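Local coordinates for protein enoyl-CoA hydratase/carnithine racemase (Magnetospirillum magneticum, PDB 4NEK) that probably catalyses the shift of a double bond between the delta-3 and delta-2 positions of enoyl-CoA thioesters, at residues C[16-21]-C[25-30]; C[93-98]-C[188-193]; C[115-120]-C[184-189]; C[195-200]-C[232-237]. All blocks are in the same frame, centred on the assembly; numbering follows the deposited sequence.

How the contacts relate
Contact 1 comes first along the chain, where strand 13-18 turns toward helix 29-44. Contacts 2 and 3 lie about 7 Å apart centre to centre: they set strands 94-98 and 115-118, neighbours in the main sheet, against successive turns of helix 179-194 and share Ala188 and Ala189. Contact 1 reaches the same sheet, its centre about 20 Å from that of contact 2. Contact 4 follows helix 179-194 into helix 198-208 and joins it to helix 233-243, its centre about 35 Å from that of contact 1 on the far side of the chain's centre. Contacts 2, 3 and 4 also meet the second subunit, so the subunit interface touches both the sheet-and-helix core and the C-terminal helices.

Contact 1. Residues C[16-21]-C[25-30]; sequences VRMNRP and NALIGE
Asn25 and Arg20 grip each other through two bonds of opposite sense. The amide oxygen OD1 of Asn25 takes the N-H of Arg20 at 2.7 Å, arriving almost in line with the side-chain C=O (167°), while the backbone N of Asn25 reaches back to Arg20 O at 3.0 Å. The amide ND2 adds a weak bond to Met18 O at 3.3 Å. Arg20 extends along the second segment: with CG anti to the backbone N (chi1 -170°) and the chain straight as far as NE, NH1 hydrogen-bonds to Ala26 O at 2.7 Å. That oxygen lies at the guanidinium edge, almost in its plane, while NH1 stands above the carbonyl plane of Ala26, not on a lone pair. The methyl CG2 of Ile28 sits obliquely against the same NH1 at 3.6 Å. A leucine in place of Arg20 would probably leave Ala26 O without this donor and Asp65, its salt-bridge partner, without a mate. All this fastens the turn between strand 13-18 and helix 29-44, the first connection of a beta-alpha-beta unit of the crotonase fold that ends in strand 50-54; Ile28 is the N-cap of the helix. Deeper in, SE of selenomethionine Met18 lies 3.9 Å from Leu27 CD2. A second shell holds Asn25: its ND2 bonds to Phe60 O and its backbone O to Ser61 OG. The Met18 side chain also rests on Phe60.

Contact 2. Residues C[93-98]-C[188-193]; sequences PVVAAV and AAARKL
Val95 and Leu193 make the tightest apolar meeting here: Val95 CG2 lies 3.8 Å from Leu193 CD1, the two side chains crossing at a slant. That same CD1 also touches Pro93 CB at 4.0 Å, bridging Val95 and the proline just ahead of the strand, both of which point to the helix while Val94 between them turns away. On Val95, chi1 of 177° sets CG2 anti to the carbonyl carbon, the branch that faces the helix, and besides the leucine it reaches the helix backbone itself, 4.2 Å from Ala190 CA. The small side chain of Ala190 probably allows the close approach, with the CA atoms of Val95 and Ala190 6.4 Å apart.

Polar groups play a different part. The helix spends its backbone on its own i to i-4 bonds, Leu193 N to Ala189 O among them, and its charged side chains point elsewhere: Arg191 pairs with Glu10, and Lys192 with Glu160 of the second subunit and with Asp181 and Glu180 of the third.

Strand 94-98 runs between 50-54 and 115-118 in the sheet, and helix 179-194 packs on this face, Leu193 also touching Val50 of 50-54 and Leu115 of 115-118. Leu201 of helix 198-208 and Leu158 of the second subunit pack against Leu193 too.

Contact 3. Residues C[115-120]-C[184-189]; sequences LVYAAP and ETAMAA
Tyr117 and Leu115 meet Ala186 and Ala189 where strand 115-118 and helix 184-189 run almost antiparallel, at 167°, their axes 9.0 Å apart at closest approach. Two residues apart on the strand, Leu115 and Tyr117 point to the helix, while Val116 between them turns away; on the helix, the matching residues are one turn apart. Tyr117 carries most of the contact. With its CG anti to the carbonyl carbon (chi1 -60°), the ring extends along the helix and not straight at it, so that successive atoms of one side meet successive turns. Tyr117 CD2, near the root of the ring, lies 4.2 Å from Ala186 CA. Further out, Tyr117 CE2 comes to 3.9 Å from Ala189 CB, a methyl that approaches the ring obliquely. Tyr117 OH is 3.7 Å from Ala189 CB. Leu115 closes on that methyl as well, Leu115 CD1 to Ala189 CB at 4.1 Å, so the tyrosine and the leucine meet the methyl side by side, both from the strand. Replacing Tyr117 by an alanine would probably open a gap between strand and helix and take from the Ala189 methyl its aromatic neighbour on the strand.

Leu182, a turn earlier on the same helix, also touches Tyr117, and Arg150 of the second subunit packs on Leu115. The chemistry is that of a crotonase-fold sheet covered by a helix: dispersion contacts of an aromatic side and methyl groups, close and without directional bonds between the two segments, so shape rather than polarity probably sets how they lie on each other.

Contact 4. Residues C[195-200]-C[232-237]; sequences AKPRSI and GEALNE
The pyrrolidine ring of Pro197 is the nearest thing to a flat group in this contact, and Ala234 meets it from the CB-CG side, lying close to the mean ring plane instead of over either face. The methyl CB of Ala234 is 3.8 Å from Pro197 CB and 4.1 Å from Pro197 CG. Ile200, one turn further along the first segment, approaches the same methyl with CG1, at 3.9 Å from Ala234 CB. Its CG1 is anti to the carbonyl carbon (chi1 -52°), which swings the ethyl arm across to the second helix and puts CG2 anti to the backbone N. One methyl thus rests against both a proline and an isoleucine, and Pro197 and Ala234 bring their CA atoms to 6.4 Å.

Both segments are helix starts. Pro197 is the N-cap of helix 198-208, and Gly232 that of helix 233-243, so Ala234 sits in the first turn of its helix and Ile200 in the first turn of its own. Around them, Phe250 packs on Pro197 and Cys229 of helix 215-230 on Ile200. Glu237, a turn beyond Ala234, is tied to Arg246 by a salt bridge and to the backbone N of Asp249, which probably helps keep the C-terminal residues near this helix.

Gly132 of the second subunit touches both Ile200 and Ala234, and Leu131 of that subunit packs on Leu235. Helices gathered near the C-terminus and shared with a neighbouring chain are characteristic of the crotonase fold, in which the C-terminal helices take part in assembling the subunits.

Contact 1. Residues C[16-21]-C[25-30]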
# COMPACT_ATOMS: atom_id res chain seq x y z
N VAL C 16 3.45 -29.35 -15.26
CA VAL C 16 2.10 -29.83 -15.59
C VAL C 16 1.39 -28.66 -16.24
O VAL C 16 1.18 -27.65 -15.60
CB VAL C 16 1.37 -30.21 -14.30
CG1 VAL C 16 -0.04 -30.66 -14.62
CG2 VAL C 16 2.10 -31.33 -13.57
N ARG C 17 1.10 -28.77 -17.52
CA ARG C 17 0.62 -27.66 -18.29
C ARG C 17 -0.77 -27.95 -18.87
O ARG C 17 -0.97 -28.99 -19.48
CB ARG C 17 1.56 -27.34 -19.44
CG ARG C 17 1.06 -26.12 -20.19
CD ARG C 17 1.82 -25.88 -21.47
NE ARG C 17 3.22 -25.56 -21.29
CZ ARG C 17 3.71 -24.35 -21.00
NH1 ARG C 17 2.91 -23.28 -20.86
NH2 ARG C 17 4.99 -24.19 -20.83
N MSE C 18 -1.72 -27.05 -18.65
CA MSE C 18 -3.04 -27.18 -19.25
C MSE C 18 -2.92 -26.67 -20.64
O MSE C 18 -2.34 -25.62 -20.88
CB MSE C 18 -4.06 -26.42 -18.47
CG MSE C 18 -4.19 -27.04 -17.07
SE MSE C 18 -5.37 -25.91 -15.92
CE MSE C 18 -4.06 -24.48 -15.43
N ASN C 19 -3.51 -27.41 -21.57
CA ASN C 19 -3.29 -27.20 -22.97
C ASN C 19 -4.54 -27.35 -23.83
O ASN C 19 -4.63 -28.22 -24.66
CB ASN C 19 -2.23 -28.17 -23.44
CG ASN C 19 -1.76 -27.88 -24.86
OD1 ASN C 19 -1.60 -26.73 -25.25
ND2 ASN C 19 -1.52 -28.92 -25.62
N ARG C 20 -5.50 -26.47 -23.60
CA ARG C 20 -6.68 -26.34 -24.41
C ARG C 20 -6.81 -24.85 -24.73
O ARG C 20 -7.78 -24.20 -24.37
CB ARG C 20 -7.87 -26.87 -23.62
CG ARG C 20 -9.14 -27.02 -24.42
CD ARG C 20 -10.26 -27.52 -23.53
NE ARG C 20 -11.49 -27.75 -24.30
CZ ARG C 20 -12.74 -27.54 -23.86
NH1 ARG C 20 -12.99 -27.07 -22.65
NH2 ARG C 20 -13.74 -27.76 -24.66
N PRO C 21 -5.81 -24.31 -25.39
CA PRO C 21 -5.71 -22.86 -25.45
C PRO C 21 -6.85 -22.22 -26.19
O PRO C 21 -7.19 -21.07 -25.90
CB PRO C 21 -4.40 -22.61 -26.20
CG PRO C 21 -4.09 -23.90 -26.87
CD PRO C 21 -4.65 -24.98 -25.99
N ASN C 25 -8.37 -22.82 -21.76
CA ASN C 25 -8.19 -23.85 -20.76
C ASN C 25 -9.39 -24.08 -19.88
O ASN C 25 -9.27 -24.45 -18.71
CB ASN C 25 -6.93 -23.57 -19.92
CG ASN C 25 -5.65 -23.83 -20.70
OD1 ASN C 25 -5.68 -24.50 -21.70
ND2 ASN C 25 -4.52 -23.29 -20.24
N ALA C 26 -10.58 -23.87 -20.44
CA ALA C 26 -11.79 -24.25 -19.74
C ALA C 26 -11.77 -25.76 -19.53
O ALA C 26 -11.55 -26.50 -20.46
CB ALA C 26 -13.02 -23.85 -20.54
N LEU C 27 -11.97 -26.20 -18.29
CA LEU C 27 -11.75 -27.59 -17.94
C LEU C 27 -12.94 -28.51 -18.21
O LEU C 27 -14.10 -28.11 -18.05
CB LEU C 27 -11.39 -27.71 -16.48
CG LEU C 27 -10.12 -26.94 -16.09
CD1 LEU C 27 -9.96 -27.11 -14.60
CD2 LEU C 27 -8.86 -27.42 -16.79
N ILE C 28 -12.60 -29.73 -18.60
CA ILE C 28 -13.53 -30.83 -18.77
C ILE C 28 -12.99 -32.04 -18.00
O ILE C 28 -11.84 -32.08 -17.55
CB ILE C 28 -13.72 -31.15 -20.28
CG1 ILE C 28 -12.38 -31.46 -20.95
CG2 ILE C 28 -14.37 -29.98 -21.02
CD1 ILE C 28 -12.50 -31.89 -22.41
N GLY C 29 -13.81 -33.07 -17.89
CA GLY C 29 -13.48 -34.26 -17.11
C GLY C 29 -12.14 -34.88 -17.45
O GLY C 29 -11.43 -35.34 -16.54
N GLU C 30 -11.82 -34.97 -18.75
CA GLU C 30 -10.56 -35.62 -19.14
C GLU C 30 -9.36 -34.85 -18.64
O GLU C 30 -8.35 -35.47 -18.37
CB GLU C 30 -10.37 -35.88 -20.65
CG GLU C 30 -10.63 -34.68 -21.54
CD GLU C 30 -10.60 -34.99 -23.04
OE1 GLU C 30 -9.49 -35.36 -23.49
OE2 GLU C 30 -11.67 -34.90 -23.75

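Contact 2. Residues C[93-98]-C[188-193]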
# COMPACT_ATOMS: atom_id res chain seq x y z
N PRO C 93 5.90 -29.48 -2.76
CA PRO C 93 5.55 -28.11 -3.07
C PRO C 93 5.00 -27.94 -4.45
O PRO C 93 5.35 -28.69 -5.35
CB PRO C 93 6.89 -27.36 -2.99
CG PRO C 93 7.82 -28.25 -2.26
CD PRO C 93 7.34 -29.65 -2.51
N VAL C 94 4.18 -26.90 -4.59
CA VAL C 94 3.46 -26.64 -5.82
C VAL C 94 3.57 -25.15 -6.14
O VAL C 94 3.25 -24.31 -5.33
CB VAL C 94 1.99 -26.99 -5.65
CG1 VAL C 94 1.20 -26.70 -6.90
CG2 VAL C 94 1.82 -28.45 -5.24
N VAL C 95 4.09 -24.84 -7.31
CA VAL C 95 4.25 -23.47 -7.76
C VAL C 95 3.35 -23.29 -8.96
O VAL C 95 3.25 -24.20 -9.78
CB VAL C 95 5.70 -23.25 -8.23
CG1 VAL C 95 5.88 -21.83 -8.79
CG2 VAL C 95 6.66 -23.50 -7.08
N ALA C 96 2.68 -22.17 -9.06
CA ALA C 96 1.84 -21.90 -10.21
C ALA C 96 2.18 -20.59 -10.86
O ALA C 96 2.61 -19.68 -10.20
CB ALA C 96 0.40 -21.87 -9.78
N ALA C 97 1.99 -20.53 -12.17
CA ALA C 97 2.19 -19.30 -12.90
C ALA C 97 0.92 -19.05 -13.63
O ALA C 97 0.54 -19.83 -14.49
CB ALA C 97 3.34 -19.46 -13.88
N VAL C 98 0.25 -17.94 -13.31
CA VAL C 98 -1.03 -17.64 -13.89
C VAL C 98 -1.00 -16.41 -14.75
O VAL C 98 -0.17 -15.55 -14.56
CB VAL C 98 -2.09 -17.47 -12.80
CG1 VAL C 98 -2.07 -18.67 -11.88
CG2 VAL C 98 -1.83 -16.27 -11.94
N ALA C 188 12.23 -20.72 -11.98
CA ALA C 188 13.39 -20.45 -11.12
C ALA C 188 13.01 -20.64 -9.68
O ALA C 188 13.78 -21.18 -8.91
CB ALA C 188 13.92 -19.02 -11.32
N ALA C 189 11.80 -20.24 -9.33
CA ALA C 189 11.33 -20.48 -7.97
C ALA C 189 11.15 -21.97 -7.67
O ALA C 189 11.52 -22.44 -6.60
CB ALA C 189 10.04 -19.74 -7.76
N ALA C 190 10.62 -22.72 -8.64
CA ALA C 190 10.53 -24.15 -8.51
C ALA C 190 11.88 -24.80 -8.29
O ALA C 190 12.03 -25.70 -7.46
CB ALA C 190 9.86 -24.74 -9.73
N ARG C 191 12.87 -24.39 -9.06
CA ARG C 191 14.23 -24.96 -8.94
C ARG C 191 14.86 -24.61 -7.59
O ARG C 191 15.54 -25.41 -6.99
CB ARG C 191 15.15 -24.44 -10.02
CG ARG C 191 14.90 -25.08 -11.35
CD ARG C 191 16.02 -24.76 -12.32
NE ARG C 191 15.59 -25.03 -13.69
CZ ARG C 191 15.48 -26.24 -14.24
NH1 ARG C 191 15.84 -27.34 -13.58
NH2 ARG C 191 15.02 -26.35 -15.48
N LYS C 192 14.60 -23.42 -7.11
CA LYS C 192 15.15 -23.04 -5.85
C LYS C 192 14.53 -23.93 -4.76
O LYS C 192 15.23 -24.37 -3.86
CB LYS C 192 14.89 -21.57 -5.62
CG LYS C 192 15.64 -21.06 -4.44
CD LYS C 192 15.56 -19.54 -4.28
CE LYS C 192 16.21 -19.15 -2.95
NZ LYS C 192 16.57 -17.70 -2.90
N LEU C 193 13.24 -24.22 -4.83
CA LEU C 193 12.64 -25.16 -3.91
C LEU C 193 13.21 -26.57 -4.10
O LEU C 193 13.42 -27.31 -3.13
CB LEU C 193 11.14 -25.23 -4.10
CG LEU C 193 10.37 -24.03 -3.58
CD1 LEU C 193 8.94 -24.08 -4.05
CD2 LEU C 193 10.41 -23.97 -2.07

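Contact 3. Residues C[115-120]-C[184-189]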
# COMPACT_ATOMS: atom_id res chain seq x y z
N LEU C 115 3.61 -21.35 -3.91
CA LEU C 115 3.96 -20.08 -4.52
C LEU C 115 3.21 -19.88 -5.79
O LEU C 115 3.04 -20.80 -6.55
CB LEU C 115 5.45 -20.06 -4.90
CG LEU C 115 6.47 -20.23 -3.79
CD1 LEU C 115 7.86 -20.41 -4.38
CD2 LEU C 115 6.48 -19.07 -2.83
N VAL C 116 2.85 -18.64 -6.07
CA VAL C 116 2.10 -18.29 -7.25
C VAL C 116 2.54 -16.95 -7.80
O VAL C 116 2.68 -15.98 -7.07
CB VAL C 116 0.64 -18.12 -6.87
CG1 VAL C 116 -0.17 -17.78 -8.10
CG2 VAL C 116 0.09 -19.36 -6.22
N TYR C 117 2.80 -16.89 -9.09
CA TYR C 117 3.20 -15.64 -9.78
C TYR C 117 2.18 -15.44 -10.84
O TYR C 117 1.72 -16.40 -11.43
CB TYR C 117 4.60 -15.74 -10.40
CG TYR C 117 5.60 -16.01 -9.35
CD1 TYR C 117 6.18 -14.98 -8.61
CD2 TYR C 117 5.86 -17.34 -8.98
CE1 TYR C 117 7.04 -15.25 -7.54
CE2 TYR C 117 6.73 -17.64 -7.93
CZ TYR C 117 7.32 -16.61 -7.21
OH TYR C 117 8.20 -16.96 -6.22
N ALA C 118 1.85 -14.18 -11.10
CA ALA C 118 0.84 -13.81 -12.05
C ALA C 118 1.30 -12.74 -13.00
O ALA C 118 2.10 -11.89 -12.64
CB ALA C 118 -0.34 -13.25 -11.29
N ALA C 119 0.80 -12.78 -14.22
CA ALA C 119 1.13 -11.77 -15.21
C ALA C 119 0.27 -10.56 -15.00
O ALA C 119 -0.81 -10.67 -14.42
CB ALA C 119 0.91 -12.29 -16.59
N PRO C 120 0.72 -9.39 -15.44
CA PRO C 120 0.02 -8.12 -15.30
C PRO C 120 -1.44 -8.16 -15.72
O PRO C 120 -2.30 -7.62 -14.99
CB PRO C 120 0.79 -7.20 -16.24
CG PRO C 120 2.17 -7.68 -16.13
CD PRO C 120 2.07 -9.18 -16.00
N GLU C 184 9.69 -18.44 -16.83
CA GLU C 184 11.07 -18.55 -16.39
C GLU C 184 11.20 -18.29 -14.91
O GLU C 184 11.94 -18.94 -14.20
CB GLU C 184 11.86 -17.48 -17.07
CG GLU C 184 13.31 -17.86 -17.21
CD GLU C 184 14.16 -16.86 -18.03
OE1 GLU C 184 13.59 -15.93 -18.67
OE2 GLU C 184 15.41 -17.04 -18.07
N THR C 185 10.49 -17.27 -14.45
CA THR C 185 10.58 -16.87 -13.06
C THR C 185 9.94 -17.92 -12.16
O THR C 185 10.45 -18.22 -11.09
CB THR C 185 9.84 -15.55 -12.86
OG1 THR C 185 10.42 -14.58 -13.73
CG2 THR C 185 9.98 -15.05 -11.47
N ALA C 186 8.78 -18.43 -12.57
CA ALA C 186 8.14 -19.45 -11.80
C ALA C 186 9.01 -20.69 -11.77
O ALA C 186 9.10 -21.36 -10.74
CB ALA C 186 6.78 -19.76 -12.36
N MSE C 187 9.67 -20.98 -12.89
CA MSE C 187 10.54 -22.14 -12.95
C MSE C 187 11.71 -21.94 -12.03
O MSE C 187 12.17 -22.87 -11.40
CB MSE C 187 10.97 -22.37 -14.39
CG MSE C 187 12.01 -23.46 -14.52
SE MSE C 187 11.41 -25.25 -13.87
CE MSE C 187 10.70 -25.89 -15.60
N ALA C 188 12.23 -20.72 -11.98
CA ALA C 188 13.39 -20.45 -11.12
C ALA C 188 13.01 -20.64 -9.68
O ALA C 188 13.78 -21.18 -8.91
CB ALA C 188 13.92 -19.02 -11.32
N ALA C 189 11.80 -20.24 -9.33
CA ALA C 189 11.33 -20.48 -7.97
C ALA C 189 11.15 -21.97 -7.67
O ALA C 189 11.52 -22.44 -6.60
CB ALA C 189 10.04 -19.74 -7.76

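Contact 4. Residues C[195-200]-C[232-237]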
# COMPACT_ATOMS: atom_id res chain seq x y z
N ALA C 195 16.09 -27.41 -4.95
CA ALA C 195 17.45 -27.53 -4.42
C ALA C 195 17.48 -27.59 -2.91
O ALA C 195 18.51 -27.85 -2.35
CB ALA C 195 18.30 -26.39 -4.88
N LYS C 196 16.36 -27.38 -2.23
CA LYS C 196 16.33 -27.59 -0.80
C LYS C 196 16.32 -29.10 -0.52
O LYS C 196 15.98 -29.88 -1.40
CB LYS C 196 15.05 -27.03 -0.20
CG LYS C 196 14.79 -25.61 -0.52
CD LYS C 196 15.98 -24.74 -0.27
CE LYS C 196 15.50 -23.30 -0.11
NZ LYS C 196 16.60 -22.38 -0.38
N PRO C 197 16.63 -29.51 0.72
CA PRO C 197 16.49 -30.92 1.11
C PRO C 197 15.04 -31.37 1.19
O PRO C 197 14.30 -30.94 2.08
CB PRO C 197 17.17 -30.98 2.50
CG PRO C 197 17.12 -29.58 3.02
CD PRO C 197 17.19 -28.70 1.82
N ARG C 198 14.64 -32.25 0.28
CA ARG C 198 13.25 -32.60 0.12
C ARG C 198 12.58 -33.05 1.41
O ARG C 198 11.43 -32.68 1.69
CB ARG C 198 13.05 -33.66 -0.97
CG ARG C 198 11.54 -33.95 -1.17
CD ARG C 198 11.22 -34.88 -2.34
NE ARG C 198 11.86 -36.18 -2.17
CZ ARG C 198 12.10 -37.05 -3.14
NH1 ARG C 198 11.75 -36.82 -4.39
NH2 ARG C 198 12.72 -38.16 -2.84
N SER C 199 13.24 -33.90 2.17
CA SER C 199 12.53 -34.52 3.30
C SER C 199 12.22 -33.46 4.34
O SER C 199 11.19 -33.52 4.96
CB SER C 199 13.38 -35.62 3.90
OG SER C 199 14.64 -35.08 4.17
N ILE C 200 13.10 -32.50 4.51
CA ILE C 200 12.83 -31.40 5.42
C ILE C 200 11.77 -30.45 4.89
O ILE C 200 10.85 -30.06 5.60
CB ILE C 200 14.08 -30.54 5.65
CG1 ILE C 200 15.30 -31.40 6.07
CG2 ILE C 200 13.80 -29.47 6.70
CD1 ILE C 200 15.08 -32.26 7.30
N GLY C 232 19.78 -35.58 11.38
CA GLY C 232 19.65 -35.88 9.96
C GLY C 232 20.86 -35.53 9.11
O GLY C 232 21.69 -34.70 9.48
N GLU C 233 20.91 -36.12 7.91
CA GLU C 233 22.02 -35.85 6.98
C GLU C 233 21.95 -34.42 6.40
O GLU C 233 22.98 -33.79 6.14
CB GLU C 233 22.08 -36.91 5.87
CG GLU C 233 20.94 -36.82 4.87
CD GLU C 233 20.60 -38.16 4.22
OE1 GLU C 233 21.54 -38.91 3.82
OE2 GLU C 233 19.39 -38.47 4.10
N ALA C 234 20.75 -33.86 6.27
CA ALA C 234 20.59 -32.51 5.71
C ALA C 234 21.28 -31.43 6.57
O ALA C 234 22.03 -30.59 6.05
CB ALA C 234 19.13 -32.18 5.55
N LEU C 235 21.03 -31.46 7.87
CA LEU C 235 21.77 -30.59 8.79
C LEU C 235 23.28 -30.79 8.66
O LEU C 235 24.06 -29.85 8.63
CB LEU C 235 21.35 -30.87 10.25
CG LEU C 235 22.13 -30.17 11.34
CD1 LEU C 235 22.18 -28.66 11.13
CD2 LEU C 235 21.51 -30.46 12.70
N ASN C 236 23.67 -32.05 8.59
CA ASN C 236 25.06 -32.37 8.55
C ASN C 236 25.73 -31.76 7.34
O ASN C 236 26.76 -31.11 7.45
CB ASN C 236 25.24 -33.88 8.57
CG ASN C 236 26.66 -34.26 8.86
OD1 ASN C 236 27.20 -33.87 9.91
ND2 ASN C 236 27.31 -34.91 7.92
N GLU C 237 25.10 -31.94 6.18
CA GLU C 237 25.56 -31.37 4.91
C GLU C 237 25.57 -29.85 4.90
O GLU C 237 26.46 -29.25 4.34
CB GLU C 237 24.68 -31.88 3.77
CG GLU C 237 24.90 -31.24 2.40
CD GLU C 237 26.34 -31.30 1.88
OE1 GLU C 237 27.19 -32.06 2.42
OE2 GLU C 237 26.62 -30.56 0.90